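Local coordinates for Serine/threonine-protein acetyltransferase HopZ1a (Pseudomonas syringae pv. syringae, PDB 5KLP), which transfers acetyl groups from acetyl-CoA to serine, threonine and lysine residues of host proteins, with inositol hexakisphosphate as its cofactor, at residues 196-199 and 200-204; 254-257 and 258-262. The protein carries 10 engineered substitutions. All blocks are in the same frame, centred on the assembly; numbering follows the deposited sequence.

Contact 1: residues 196-199 and 200-204; sequences YAIK and AHKNA. With IHP (inositol hexakisphosphate), chain D.
Lys199 bends at its second torsion (chi2 -50°) and then runs extended, whereas Lys202 stays extended until it turns at its last torsion (chi4 102°), and the two ammonium groups thereby meet at one phosphate of inositol hexakisphosphate. The setting is the C-terminal end of helix 189-202, part of the cofactor pocket of this YopJ-family acetyltransferase. Lys202 NZ donates to IHP O32 at 2.6 Å, and Lys199 NZ reaches the same oxygen at 3.0 Å. A further bond takes Lys199 NZ to O33 of the adjacent P3 phosphate (2.7 Å), while Lys202 NZ adds a second, weak bond to O21 of P1. The lysine nitrogens lie 4.3 Å apart, NZ to NZ, a closeness that the O32 both of them bond, and the flanking phosphates, probably offset; long, flexible chains with three donors each suit this task. Ile198 points the same way as Lys202 and lies alongside it, its CG2 branch lending an apolar flank close to O32. Arg335 of helix 324-340 also bonds the ligand.

Behind these side chains the helix is held by ordinary i to i+4 bonds, such as Lys202 N to Ile198 O. Small Ala197 and Ala200 let it lie against Met126 of strand 125-130. Asn203, the first residue to leave helical geometry, grips the helix end twice: its backbone N and its amide ND2 approach Lys199 O from opposite faces of the carbonyl plane. The side-chain hydrogen bond, nearly in the plane of the Asn203 amide, runs from Asn203 ND2 to Lys199 O at 2.8 Å.

Contact 2: residues 254-257 and 258-262; sequences DVLP and VDFYK. With IHP (inositol hexakisphosphate), chain D.
A short 3-10 turn, residues 258-261, follows helix 252-255 and delivers Lys262 to the inositol hexakisphosphate pocket. The turn begins with a bond from Phe260 N to Pro257 O (3.1 Å). Its N-H points almost straight at the oxygen, 173°, yet the donor sits well above the carbonyl plane. The next bond of the turn joins Tyr261 N to Val258 O at 2.8 Å. Proline fits just ahead of such a turn, where its rigid ring limits the backbone while its carbonyl remains available as the first acceptor.

Phe260 has CG anti to its own carbonyl carbon (chi1 -72°), which turns the ring back toward Leu256 and Pro257. Leu256 crosses it at about a right angle and lays CD1 over one face in a CH-pi contact, 4.2 Å from the centroid of the Phe260 ring and displaced toward the rim. Pro257 instead runs alongside, its CD meeting Phe260 CE1 at 3.7 Å. At the ring edge, near the ring plane, Pro257 O approaches Phe260 CD1 at 3.5 Å, so one carbonyl touches both the backbone and the ring of the same residue. A branched apolar side chain suits position 256, since Leu256 also packs on Ile178 of strand 175-179 and on Phe207 of helix 204-215.

Beyond the turn Lys262, a residue known to be acetylated by autocatalysis but unmodified in this structure, bends at its third torsion (chi3 74°). Its ammonium group is shared between Val285 O and the ligand, with Lys262 NZ 2.7 Å from IHP O33.

Contacts 1 and 2, centred about 11 Å apart, approach the same ligand along different paths: Lys199 and Lys262 both donate to O33, so the helix end and the residue just after the 3-10 turn converge on the P3 phosphate. They also touch directly. Tyr196 OH is probably hydrogen-bonded to Phe260 O at 2.8 Å, and their rings meet edge-to-face. Phe260 CZ packs on Lys199 CB at 3.6 Å, against the first carbon of a cofactor-binding side chain. Farther along, Asn203 ND2 probably bonds Asp259 OD2 at 3.2 Å. Helix 189-202 opens with the active-site residue Cys189, so one helix connects the catalytic site with the cofactor pocket, consistent with allosteric control.

Contact 1: residues 196-199 and 200-204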
ATOM      1  N   TYR A 196      -2.462   3.220   0.322  1.00 16.45           N
ATOM      2  CA  TYR A 196      -2.221   2.781   1.686  1.00 18.34           C
ATOM      3  C   TYR A 196      -1.688   3.904   2.572  1.00 15.65           C
ATOM      4  O   TYR A 196      -2.035   3.993   3.758  1.00 16.82           O
ATOM      5  CB  TYR A 196      -1.252   1.597   1.684  1.00 17.95           C
ATOM      6  CG  TYR A 196      -1.935   0.258   1.448  1.00 16.98           C
ATOM      7  CD1 TYR A 196      -3.262   0.189   0.997  1.00 11.97           C
ATOM      8  CD2 TYR A 196      -1.269  -0.937   1.717  1.00 15.90           C
ATOM      9  CE1 TYR A 196      -3.892  -1.029   0.800  1.00 13.36           C
ATOM     10  CE2 TYR A 196      -1.892  -2.167   1.529  1.00 18.86           C
ATOM     11  CZ  TYR A 196      -3.203  -2.208   1.076  1.00 21.27           C
ATOM     12  OH  TYR A 196      -3.807  -3.435   0.904  1.00 16.14           O
ATOM     13  N   ALA A 197      -0.845   4.760   2.002  1.00 13.93           N
ATOM     14  CA  ALA A 197      -0.322   5.915   2.739  1.00 21.98           C
ATOM     15  C   ALA A 197      -1.468   6.823   3.155  1.00 18.64           C
ATOM     16  O   ALA A 197      -1.548   7.251   4.308  1.00 18.90           O
ATOM     17  CB  ALA A 197       0.694   6.697   1.888  1.00 20.38           C
ATOM     18  N   ILE A 198      -2.353   7.120   2.209  1.00 18.44           N
ATOM     19  CA  ILE A 198      -3.531   7.946   2.502  1.00 21.42           C
ATOM     20  C   ILE A 198      -4.409   7.287   3.576  1.00 25.51           C
ATOM     21  O   ILE A 198      -4.903   7.967   4.487  1.00 22.47           O
ATOM     22  CB  ILE A 198      -4.381   8.202   1.240  1.00 18.11           C
ATOM     23  CG1 ILE A 198      -3.542   8.916   0.173  1.00 23.34           C
ATOM     24  CG2 ILE A 198      -5.627   9.036   1.598  1.00 16.19           C
ATOM     25  CD1 ILE A 198      -4.230   9.042  -1.176  1.00 26.62           C
ATOM     26  N   LYS A 199      -4.623   5.972   3.463  1.00 14.47           N
ATOM     27  CA  LYS A 199      -5.462   5.275   4.452  1.00 15.65           C
ATOM     28  C   LYS A 199      -4.806   5.248   5.828  1.00 18.37           C
ATOM     29  O   LYS A 199      -5.485   5.314   6.852  1.00 21.08           O
ATOM     30  CB  LYS A 199      -5.773   3.841   4.002  1.00 15.32           C
ATOM     31  CG  LYS A 199      -6.584   3.747   2.707  1.00 17.93           C
ATOM     32  CD  LYS A 199      -7.817   4.654   2.755  1.00 22.16           C
ATOM     33  CE  LYS A 199      -8.704   4.448   1.545  1.00 20.05           C
ATOM     34  NZ  LYS A 199      -9.841   5.402   1.551  1.00 22.38           N
ATOM     35  N   ALA A 200      -3.483   5.159   5.849  1.00 17.25           N
ATOM     36  CA  ALA A 200      -2.738   5.145   7.106  1.00 17.25           C
ATOM     37  C   ALA A 200      -2.897   6.481   7.811  1.00 21.92           C
ATOM     38  O   ALA A 200      -2.983   6.549   9.027  1.00 21.94           O
ATOM     39  CB  ALA A 200      -1.285   4.864   6.853  1.00 20.57           C
ATOM     40  N   HIS A 201      -2.916   7.546   7.016  1.00 22.34           N
ATOM     41  CA  HIS A 201      -3.155   8.884   7.528  1.00 19.93           C
ATOM     42  C   HIS A 201      -4.579   9.006   8.040  1.00 19.07           C
ATOM     43  O   HIS A 201      -4.800   9.492   9.142  1.00 19.63           O
ATOM     44  CB  HIS A 201      -2.893   9.934   6.437  1.00 17.15           C
ATOM     45  CG  HIS A 201      -3.078  11.347   6.906  1.00 21.67           C
ATOM     46  ND1 HIS A 201      -2.859  11.731   8.213  1.00 31.71           N
ATOM     47  CD2 HIS A 201      -3.471  12.463   6.249  1.00 29.23           C
ATOM     48  CE1 HIS A 201      -3.098  13.025   8.337  1.00 23.41           C
ATOM     49  NE2 HIS A 201      -3.473  13.492   7.161  1.00 32.38           N
ATOM     50  N   LYS A 202      -5.547   8.557   7.243  1.00 19.93           N
ATOM     51  CA  LYS A 202      -6.943   8.653   7.660  1.00 22.86           C
ATOM     52  C   LYS A 202      -7.211   7.849   8.930  1.00 23.42           C
ATOM     53  O   LYS A 202      -8.061   8.216   9.735  1.00 21.82           O
ATOM     54  CB  LYS A 202      -7.900   8.179   6.566  1.00 28.79           C
ATOM     55  CG  LYS A 202      -8.078   9.125   5.402  1.00 34.11           C
ATOM     56  CD  LYS A 202      -9.201   8.635   4.487  1.00 43.42           C
ATOM     57  CE  LYS A 202      -9.640   9.719   3.497  1.00 42.79           C
ATOM     58  NZ  LYS A 202      -9.133   9.559   2.127  1.00 40.69           N
ATOM     59  N   ASN A 203      -6.454   6.777   9.120  1.00 22.57           N
ATOM     60  CA  ASN A 203      -6.618   5.933  10.298  1.00 24.09           C
ATOM     61  C   ASN A 203      -5.430   6.083  11.242  1.00 23.54           C
ATOM     62  O   ASN A 203      -4.988   5.118  11.855  1.00 25.11           O
ATOM     63  CB  ASN A 203      -6.791   4.474   9.867  1.00 21.65           C
ATOM     64  CG  ASN A 203      -8.052   4.264   9.028  1.00 26.02           C
ATOM     65  OD1 ASN A 203      -9.141   4.083   9.567  1.00 26.66           O
ATOM     66  ND2 ASN A 203      -7.907   4.306   7.708  1.00 23.05           N
ATOM     67  N   ALA A 204      -4.931   7.307  11.363  1.00 18.80           N
ATOM     68  CA  ALA A 204      -3.707   7.564  12.118  1.00 21.22           C
ATOM     69  C   ALA A 204      -3.822   7.111  13.582  1.00 25.93           C
ATOM     70  O   ALA A 204      -2.833   6.689  14.184  1.00 26.00           O
ATOM     71  CB  ALA A 204      -3.337   9.041  12.039  1.00 23.59           C
TER
HETATM   72  C1  IHP D 401     -12.166  10.075  -1.954  1.00 32.19           C
HETATM   73  C2  IHP D 401     -11.394   8.684  -2.076  1.00 29.30           C
HETATM   74  C3  IHP D 401     -12.011   7.427  -2.799  1.00 41.92           C
HETATM   75  C4  IHP D 401     -13.517   7.639  -3.296  1.00 35.79           C
HETATM   76  C5  IHP D 401     -14.335   8.743  -2.654  1.00 35.34           C
HETATM   77  C6  IHP D 401     -13.492  10.001  -2.809  1.00 41.40           C
HETATM   78  O11 IHP D 401     -12.346  10.448  -0.713  1.00 41.17           O
HETATM   79  P1  IHP D 401     -11.854  11.844   0.110  1.00 32.60           P
HETATM   80  O21 IHP D 401     -11.423  11.484   1.530  1.00 42.79           O
HETATM   81  O31 IHP D 401     -13.023  12.832   0.197  1.00 48.03           O
HETATM   82  O41 IHP D 401     -10.696  12.586  -0.535  1.00 36.45           O
HETATM   83  O12 IHP D 401     -10.775   8.307  -0.906  1.00 22.03           O
HETATM   84  P2  IHP D 401      -9.094   8.223  -0.920  1.00 23.28           P
HETATM   85  O22 IHP D 401      -8.507   9.607  -1.270  1.00 22.89           O
HETATM   86  O32 IHP D 401      -8.470   7.746   0.396  1.00 22.79           O
HETATM   87  O42 IHP D 401      -8.658   7.289  -2.076  1.00 18.87           O
HETATM   88  O13 IHP D 401     -11.932   6.470  -1.962  1.00 45.75           O
HETATM   89  P3  IHP D 401     -11.160   4.972  -1.900  1.00 22.02           P
HETATM   90  O23 IHP D 401      -9.636   4.932  -2.008  1.00 21.35           O
HETATM   91  O33 IHP D 401     -11.567   4.717  -0.450  1.00 18.70           O
HETATM   92  O43 IHP D 401     -11.754   3.924  -2.836  1.00 19.28           O
HETATM   93  O14 IHP D 401     -14.214   6.494  -3.276  1.00 25.15           O
HETATM   94  P4  IHP D 401     -14.439   5.572  -4.590  1.00 26.68           P
HETATM   95  O24 IHP D 401     -13.204   4.726  -4.905  1.00 24.27           O
HETATM   96  O34 IHP D 401     -15.670   4.652  -4.447  1.00 27.00           O
HETATM   97  O44 IHP D 401     -14.704   6.450  -5.827  1.00 29.35           O
HETATM   98  O15 IHP D 401     -14.828   8.491  -1.430  1.00 36.84           O
HETATM   99  P5  IHP D 401     -16.492   8.303  -1.107  1.00 40.09           P
HETATM  100  O25 IHP D 401     -17.283   8.141  -2.411  1.00 37.03           O
HETATM  101  O35 IHP D 401     -16.747   7.036  -0.246  1.00 28.82           O
HETATM  102  O45 IHP D 401     -17.081   9.504  -0.360  1.00 43.87           O
HETATM  103  O16 IHP D 401     -14.236  11.089  -2.615  1.00 55.05           O
HETATM  104  P6  IHP D 401     -14.052  12.504  -3.414  1.00 40.23           P
HETATM  105  O26 IHP D 401     -13.665  12.245  -4.869  1.00 44.34           O
HETATM  106  O36 IHP D 401     -15.347  13.335  -3.387  1.00 54.26           O
HETATM  107  O46 IHP D 401     -12.958  13.357  -2.763  1.00 42.01           O

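Contact 2: residues 254-257 and 258-262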
ATOM      1  N   ASP A 254      -6.271  -8.830  10.023  1.00 19.88           N
ATOM      2  CA  ASP A 254      -6.235  -9.012  11.473  1.00 22.59           C
ATOM      3  C   ASP A 254      -5.927  -7.731  12.239  1.00 26.80           C
ATOM      4  O   ASP A 254      -6.366  -7.584  13.374  1.00 23.40           O
ATOM      5  CB  ASP A 254      -5.215 -10.089  11.858  1.00 22.68           C
ATOM      6  CG  ASP A 254      -5.694 -11.487  11.514  1.00 25.59           C
ATOM      7  OD1 ASP A 254      -6.920 -11.717  11.556  1.00 27.09           O
ATOM      8  OD2 ASP A 254      -4.860 -12.353  11.190  1.00 23.88           O
ATOM      9  N   VAL A 255      -5.190  -6.809  11.625  1.00 18.41           N
ATOM     10  CA  VAL A 255      -4.696  -5.644  12.357  1.00 22.99           C
ATOM     11  C   VAL A 255      -4.980  -4.283  11.708  1.00 21.79           C
ATOM     12  O   VAL A 255      -4.737  -3.249  12.321  1.00 24.66           O
ATOM     13  CB  VAL A 255      -3.171  -5.744  12.587  1.00 25.25           C
ATOM     14  CG1 VAL A 255      -2.838  -6.960  13.440  1.00 28.06           C
ATOM     15  CG2 VAL A 255      -2.433  -5.807  11.264  1.00 23.59           C
ATOM     16  N   LEU A 256      -5.470  -4.286  10.473  1.00 18.49           N
ATOM     17  CA  LEU A 256      -5.751  -3.047   9.745  1.00 18.78           C
ATOM     18  C   LEU A 256      -7.250  -2.925   9.482  1.00 23.42           C
ATOM     19  O   LEU A 256      -7.948  -3.931   9.441  1.00 19.78           O
ATOM     20  CB  LEU A 256      -4.984  -3.018   8.422  1.00 18.93           C
ATOM     21  CG  LEU A 256      -3.458  -3.080   8.488  1.00 22.34           C
ATOM     22  CD1 LEU A 256      -2.869  -3.098   7.070  1.00 22.77           C
ATOM     23  CD2 LEU A 256      -2.915  -1.905   9.285  1.00 22.08           C
ATOM     24  N   PRO A 257      -7.745  -1.690   9.295  1.00 22.55           N
ATOM     25  CA  PRO A 257      -9.160  -1.472   8.972  1.00 23.09           C
ATOM     26  C   PRO A 257      -9.519  -1.929   7.561  1.00 21.58           C
ATOM     27  O   PRO A 257      -8.635  -2.111   6.723  1.00 20.34           O
ATOM     28  CB  PRO A 257      -9.321   0.047   9.078  1.00 27.84           C
ATOM     29  CG  PRO A 257      -8.070   0.564   9.672  1.00 31.52           C
ATOM     30  CD  PRO A 257      -7.002  -0.427   9.420  1.00 22.01           C
ATOM     31  N   VAL A 258     -10.813  -2.088   7.303  1.00 22.14           N
ATOM     32  CA  VAL A 258     -11.304  -2.591   6.019  1.00 24.77           C
ATOM     33  C   VAL A 258     -10.865  -1.698   4.847  1.00 23.19           C
ATOM     34  O   VAL A 258     -10.783  -2.149   3.702  1.00 21.99           O
ATOM     35  CB  VAL A 258     -12.848  -2.730   6.041  1.00 24.54           C
ATOM     36  CG1 VAL A 258     -13.522  -1.359   6.175  1.00 22.82           C
ATOM     37  CG2 VAL A 258     -13.346  -3.492   4.812  1.00 20.21           C
ATOM     38  N   ASP A 259     -10.545  -0.441   5.156  1.00 23.26           N
ATOM     39  CA  ASP A 259     -10.000   0.518   4.183  1.00 21.32           C
ATOM     40  C   ASP A 259      -8.964  -0.120   3.282  1.00 20.04           C
ATOM     41  O   ASP A 259      -8.902   0.157   2.084  1.00 20.16           O
ATOM     42  CB  ASP A 259      -9.321   1.681   4.915  1.00 23.67           C
ATOM     43  CG  ASP A 259     -10.271   2.451   5.805  1.00 34.04           C
ATOM     44  OD1 ASP A 259     -10.946   1.815   6.659  1.00 33.55           O
ATOM     45  OD2 ASP A 259     -10.281   3.692   5.699  1.00 28.34           O
ATOM     46  N   PHE A 260      -8.139  -0.982   3.873  1.00 16.54           N
ATOM     47  CA  PHE A 260      -6.979  -1.522   3.162  1.00 17.06           C
ATOM     48  C   PHE A 260      -7.348  -2.642   2.199  1.00 15.78           C
ATOM     49  O   PHE A 260      -6.487  -3.175   1.500  1.00 18.89           O
ATOM     50  CB  PHE A 260      -5.923  -1.972   4.189  1.00 14.37           C
ATOM     51  CG  PHE A 260      -5.245  -0.809   4.864  1.00 17.85           C
ATOM     52  CD1 PHE A 260      -5.859  -0.153   5.926  1.00 16.77           C
ATOM     53  CD2 PHE A 260      -4.024  -0.316   4.374  1.00 16.06           C
ATOM     54  CE1 PHE A 260      -5.251   0.949   6.525  1.00 19.71           C
ATOM     55  CE2 PHE A 260      -3.410   0.778   4.965  1.00 18.56           C
ATOM     56  CZ  PHE A 260      -4.026   1.416   6.046  1.00 19.68           C
ATOM     57  N   TYR A 261      -8.635  -2.973   2.118  1.00 20.73           N
ATOM     58  CA  TYR A 261      -9.065  -4.036   1.218  1.00 14.85           C
ATOM     59  C   TYR A 261     -10.026  -3.555   0.141  1.00 17.25           C
ATOM     60  O   TYR A 261     -10.468  -4.340  -0.691  1.00 16.80           O
ATOM     61  CB  TYR A 261      -9.678  -5.201   2.025  1.00 14.31           C
ATOM     62  CG  TYR A 261      -8.585  -6.020   2.671  1.00 16.31           C
ATOM     63  CD1 TYR A 261      -7.918  -7.003   1.947  1.00 18.56           C
ATOM     64  CD2 TYR A 261      -8.148  -5.745   3.967  1.00 16.75           C
ATOM     65  CE1 TYR A 261      -6.879  -7.724   2.504  1.00 16.54           C
ATOM     66  CE2 TYR A 261      -7.111  -6.467   4.541  1.00 18.62           C
ATOM     67  CZ  TYR A 261      -6.486  -7.460   3.806  1.00 20.57           C
ATOM     68  OH  TYR A 261      -5.447  -8.173   4.346  1.00 16.85           O
ATOM     69  N   LYS A 262     -10.324  -2.260   0.138  1.00 16.77           N
ATOM     70  CA  LYS A 262     -11.252  -1.694  -0.833  1.00 19.17           C
ATOM     71  C   LYS A 262     -10.828  -1.884  -2.303  1.00 22.20           C
ATOM     72  O   LYS A 262     -11.679  -1.968  -3.194  1.00 19.89           O
ATOM     73  CB  LYS A 262     -11.443  -0.193  -0.554  1.00 15.83           C
ATOM     74  CG  LYS A 262     -12.260   0.121   0.675  1.00 17.43           C
ATOM     75  CD  LYS A 262     -12.522   1.610   0.808  1.00 22.83           C
ATOM     76  CE  LYS A 262     -13.565   2.096  -0.214  1.00 19.63           C
ATOM     77  NZ  LYS A 262     -13.943   3.531   0.007  1.00 19.30           N
TER
HETATM   78  C1  IHP D 401     -12.166  10.075  -1.954  1.00 32.19           C
HETATM   79  C2  IHP D 401     -11.394   8.684  -2.076  1.00 29.30           C
HETATM   80  C3  IHP D 401     -12.011   7.427  -2.799  1.00 41.92           C
HETATM   81  C4  IHP D 401     -13.517   7.639  -3.296  1.00 35.79           C
HETATM   82  C5  IHP D 401     -14.335   8.743  -2.654  1.00 35.34           C
HETATM   83  C6  IHP D 401     -13.492  10.001  -2.809  1.00 41.40           C
HETATM   84  O11 IHP D 401     -12.346  10.448  -0.713  1.00 41.17           O
HETATM   85  P1  IHP D 401     -11.854  11.844   0.110  1.00 32.60           P
HETATM   86  O21 IHP D 401     -11.423  11.484   1.530  1.00 42.79           O
HETATM   87  O31 IHP D 401     -13.023  12.832   0.197  1.00 48.03           O
HETATM   88  O41 IHP D 401     -10.696  12.586  -0.535  1.00 36.45           O
HETATM   89  O12 IHP D 401     -10.775   8.307  -0.906  1.00 22.03           O
HETATM   90  P2  IHP D 401      -9.094   8.223  -0.920  1.00 23.28           P
HETATM   91  O22 IHP D 401      -8.507   9.607  -1.270  1.00 22.89           O
HETATM   92  O32 IHP D 401      -8.470   7.746   0.396  1.00 22.79           O
HETATM   93  O42 IHP D 401      -8.658   7.289  -2.076  1.00 18.87           O
HETATM   94  O13 IHP D 401     -11.932   6.470  -1.962  1.00 45.75           O
HETATM   95  P3  IHP D 401     -11.160   4.972  -1.900  1.00 22.02           P
HETATM   96  O23 IHP D 401      -9.636   4.932  -2.008  1.00 21.35           O
HETATM   97  O33 IHP D 401     -11.567   4.717  -0.450  1.00 18.70           O
HETATM   98  O43 IHP D 401     -11.754   3.924  -2.836  1.00 19.28           O
HETATM   99  O14 IHP D 401     -14.214   6.494  -3.276  1.00 25.15           O
HETATM  100  P4  IHP D 401     -14.439   5.572  -4.590  1.00 26.68           P
HETATM  101  O24 IHP D 401     -13.204   4.726  -4.905  1.00 24.27           O
HETATM  102  O34 IHP D 401     -15.670   4.652  -4.447  1.00 27.00           O
HETATM  103  O44 IHP D 401     -14.704   6.450  -5.827  1.00 29.35           O
HETATM  104  O15 IHP D 401     -14.828   8.491  -1.430  1.00 36.84           O
HETATM  105  P5  IHP D 401     -16.492   8.303  -1.107  1.00 40.09           P
HETATM  106  O25 IHP D 401     -17.283   8.141  -2.411  1.00 37.03           O
HETATM  107  O35 IHP D 401     -16.747   7.036  -0.246  1.00 28.82           O
HETATM  108  O45 IHP D 401     -17.081   9.504  -0.360  1.00 43.87           O
HETATM  109  O16 IHP D 401     -14.236  11.089  -2.615  1.00 55.05           O
HETATM  110  P6  IHP D 401     -14.052  12.504  -3.414  1.00 40.23           P
HETATM  111  O26 IHP D 401     -13.665  12.245  -4.869  1.00 44.34           O
HETATM  112  O36 IHP D 401     -15.347  13.335  -3.387  1.00 54.26           O
HETATM  113  O46 IHP D 401     -12.958  13.357  -2.763  1.00 42.01           O